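PA1221 (Pseudomonas aeruginosa, PDB 4DG8) belongs to the ANL clan of AMP-binding proteins, pairs an AMP-binding region with a phosphopantetheine attachment site, and holds adenosine monophosphate in this model. Local coordinates at residues 405-408 / 412-415. Sequence-based numbering, arbitrary orientation.
Sequences RYDE and LRFI. With AMP (adenosine monophosphate), chain B.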
loop_
_atom_site.group_PDB
_atom_site.type_symbol
_atom_site.label_atom_id
_atom_site.label_comp_id
_atom_site.label_asym_id
_atom_site.label_seq_id
_atom_site.Cartn_x
_atom_site.Cartn_y
_atom_site.Cartn_z
ATOM N N ARG A 405 -5.637 14.928 16.469
ATOM C CA ARG A 405 -5.893 16.258 17.007
ATOM C C ARG A 405 -5.032 17.236 16.222
ATOM O O ARG A 405 -3.983 16.855 15.691
ATOM C CB ARG A 405 -5.477 16.339 18.477
ATOM C CG ARG A 405 -3.954 16.351 18.628
ATOM C CD ARG A 405 -3.457 16.657 20.026
ATOM N NE ARG A 405 -2.029 16.358 20.116
ATOM C CZ ARG A 405 -1.050 17.247 19.943
ATOM N NH1 ARG A 405 -1.331 18.523 19.692
ATOM N NH2 ARG A 405 0.221 16.854 20.024
ATOM N N TYR A 406 -5.468 18.491 16.143
ATOM C CA TYR A 406 -4.641 19.552 15.576
ATOM C C TYR A 406 -3.676 20.066 16.630
ATOM O O TYR A 406 -4.012 20.099 17.816
ATOM C CB TYR A 406 -5.497 20.729 15.105
ATOM C CG TYR A 406 -6.393 20.435 13.925
ATOM C CD1 TYR A 406 -5.864 20.211 12.659
ATOM C CD2 TYR A 406 -7.774 20.405 14.073
ATOM C CE1 TYR A 406 -6.686 19.956 11.573
ATOM C CE2 TYR A 406 -8.601 20.150 13.002
ATOM C CZ TYR A 406 -8.057 19.924 11.748
ATOM O OH TYR A 406 -8.894 19.681 10.672
ATOM N N ASP A 407 -2.487 20.482 16.201
ATOM C CA ASP A 407 -1.619 21.283 17.069
ATOM C C ASP A 407 -1.865 22.765 16.807
ATOM O O ASP A 407 -2.735 23.124 15.999
ATOM C CB ASP A 407 -0.135 20.936 16.895
ATOM C CG ASP A 407 0.389 21.223 15.492
ATOM O OD1 ASP A 407 -0.236 22.024 14.751
ATOM O OD2 ASP A 407 1.439 20.634 15.133
ATOM N N GLU A 408 -1.099 23.620 17.479
ATOM C CA GLU A 408 -1.271 25.070 17.354
ATOM C C GLU A 408 -0.999 25.587 15.938
ATOM O O GLU A 408 -1.371 26.709 15.608
ATOM C CB GLU A 408 -0.397 25.819 18.370
ATOM C CG GLU A 408 1.117 25.708 18.118
ATOM C CD GLU A 408 1.690 24.317 18.402
ATOM O OE1 GLU A 408 1.297 23.703 19.420
ATOM O OE2 GLU A 408 2.539 23.844 17.609
ATOM N N LEU A 412 -2.083 18.079 11.695
ATOM C CA LEU A 412 -2.684 16.935 12.373
ATOM C C LEU A 412 -1.653 16.095 13.126
ATOM O O LEU A 412 -0.535 15.871 12.656
ATOM C CB LEU A 412 -3.490 16.068 11.401
ATOM C CG LEU A 412 -4.839 16.655 10.967
ATOM C CD1 LEU A 412 -5.395 15.880 9.787
ATOM C CD2 LEU A 412 -5.839 16.672 12.118
ATOM N N ARG A 413 -2.054 15.650 14.310
ATOM C CA ARG A 413 -1.231 14.822 15.175
ATOM C C ARG A 413 -1.979 13.502 15.405
ATOM O O ARG A 413 -3.054 13.487 16.016
ATOM C CB ARG A 413 -1.001 15.563 16.489
ATOM C CG ARG A 413 -0.519 17.003 16.264
ATOM C CD ARG A 413 0.889 17.028 15.642
ATOM N NE ARG A 413 1.863 16.607 16.636
ATOM C CZ ARG A 413 2.562 17.435 17.411
ATOM N NH1 ARG A 413 2.435 18.758 17.298
ATOM N NH2 ARG A 413 3.393 16.934 18.303
ATOM N N PHE A 414 -1.425 12.404 14.893
ATOM C CA PHE A 414 -2.104 11.109 14.932
ATOM C C PHE A 414 -2.206 10.550 16.356
ATOM O O PHE A 414 -1.227 10.513 17.106
ATOM C CB PHE A 414 -1.393 10.116 14.021
ATOM C CG PHE A 414 -2.070 8.781 13.931
ATOM C CD1 PHE A 414 -2.998 8.525 12.924
ATOM C CD2 PHE A 414 -1.772 7.777 14.841
ATOM C CE1 PHE A 414 -3.621 7.293 12.833
ATOM C CE2 PHE A 414 -2.386 6.539 14.752
ATOM C CZ PHE A 414 -3.318 6.296 13.750
ATOM N N ILE A 415 -3.400 10.108 16.730
ATOM C CA ILE A 415 -3.598 9.542 18.060
ATOM C C ILE A 415 -3.684 8.017 18.048
ATOM O O ILE A 415 -2.882 7.335 18.703
ATOM C CB ILE A 415 -4.807 10.161 18.782
ATOM C CG1 ILE A 415 -4.550 11.657 19.038
ATOM C CG2 ILE A 415 -5.076 9.426 20.094
ATOM C CD1 ILE A 415 -5.772 12.419 19.542
HETATM P P AMP B . -3.116 0.985 4.733
HETATM O O1P AMP B . -2.754 -0.482 4.639
HETATM O O2P AMP B . -2.231 1.999 4.020
HETATM O O3P AMP B . -4.552 1.107 4.258
HETATM O "O5'" AMP B . -3.263 1.399 6.260
HETATM C "C5'" AMP B . -3.835 2.643 6.615
HETATM C "C4'" AMP B . -3.821 2.854 8.104
HETATM O "O4'" AMP B . -2.463 2.756 8.609
HETATM C "C3'" AMP B . -4.298 4.215 8.578
HETATM O "O3'" AMP B . -5.717 4.315 8.623
HETATM C "C2'" AMP B . -3.626 4.347 9.938
HETATM O "O2'" AMP B . -4.331 3.591 10.916
HETATM C "C1'" AMP B . -2.278 3.667 9.678
HETATM N N9 AMP B . -1.231 4.640 9.290
HETATM C C8 AMP B . -0.804 4.847 8.021
HETATM N N7 AMP B . 0.162 5.797 7.967
HETATM C C5 AMP B . 0.372 6.237 9.217
HETATM C C6 AMP B . 1.261 7.242 9.862
HETATM N N6 AMP B . 2.122 7.978 9.138
HETATM N N1 AMP B . 1.182 7.394 11.207
HETATM C C2 AMP B . 0.319 6.652 11.933
HETATM N N3 AMP B . -0.511 5.725 11.412
HETATM C C4 AMP B . -0.540 5.466 10.087
#
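Asp407 OD2 is gripped by two arginines: Arg413 NH1 comes to it across the contact at 3.0 Å, and Arg411, in the turn between the two segments, closes a second salt bridge on the same oxygen. OD2, close to the guanidinium plane, receives NH1 on its anti lone pair, the one away from OD1, but the carboxylate is turned 80° against that plane. The other oxygen, OD1, accepts from the backbone N of Gln409, which fixes the rotation of the carboxylate. Arg413 gets there by folding: its chain bends at chi2 and chi3 (-67° and -71°), bringing the guanidinium round to Asp407, just past the first strand. Arg405 lies alongside it, extended from CG to NE, and has Arg413 CG over its guanidinium face, 3.7 Å from Arg405 CZ. Arg405 NH2 in turn sits over the face of the Arg413 guanidinium, 3.6 Å from Arg413 CZ. Two like charges this close are probably tolerated because acids flank them: Asp358 forms a salt bridge with Arg405, and Asp332 with Arg413 NE. This is the turn end of the beta hairpin made by strands 393-406 and 412-416, where Arg405 and Arg413 are an antiparallel hydrogen-bonded pair. Arg413 N reaches Arg405 O at 2.7 Å, and Arg405 N returns a bond to Arg413 O. The next pair, Tyr406 and Leu412, is non-hydrogen-bonded and puts its side chains on the other face of the sheet. There Leu412 CD2 makes a CH-pi contact over the Tyr406 ring, 3.8 Å from its centroid, and both residues pack on Leu346 of strand 342-347. Next after Arg413, Phe414 turns away from the first strand, and the C2-N3 side of the adenine stands over its ring face, Phe414 CZ 3.7 Å from AMP N3.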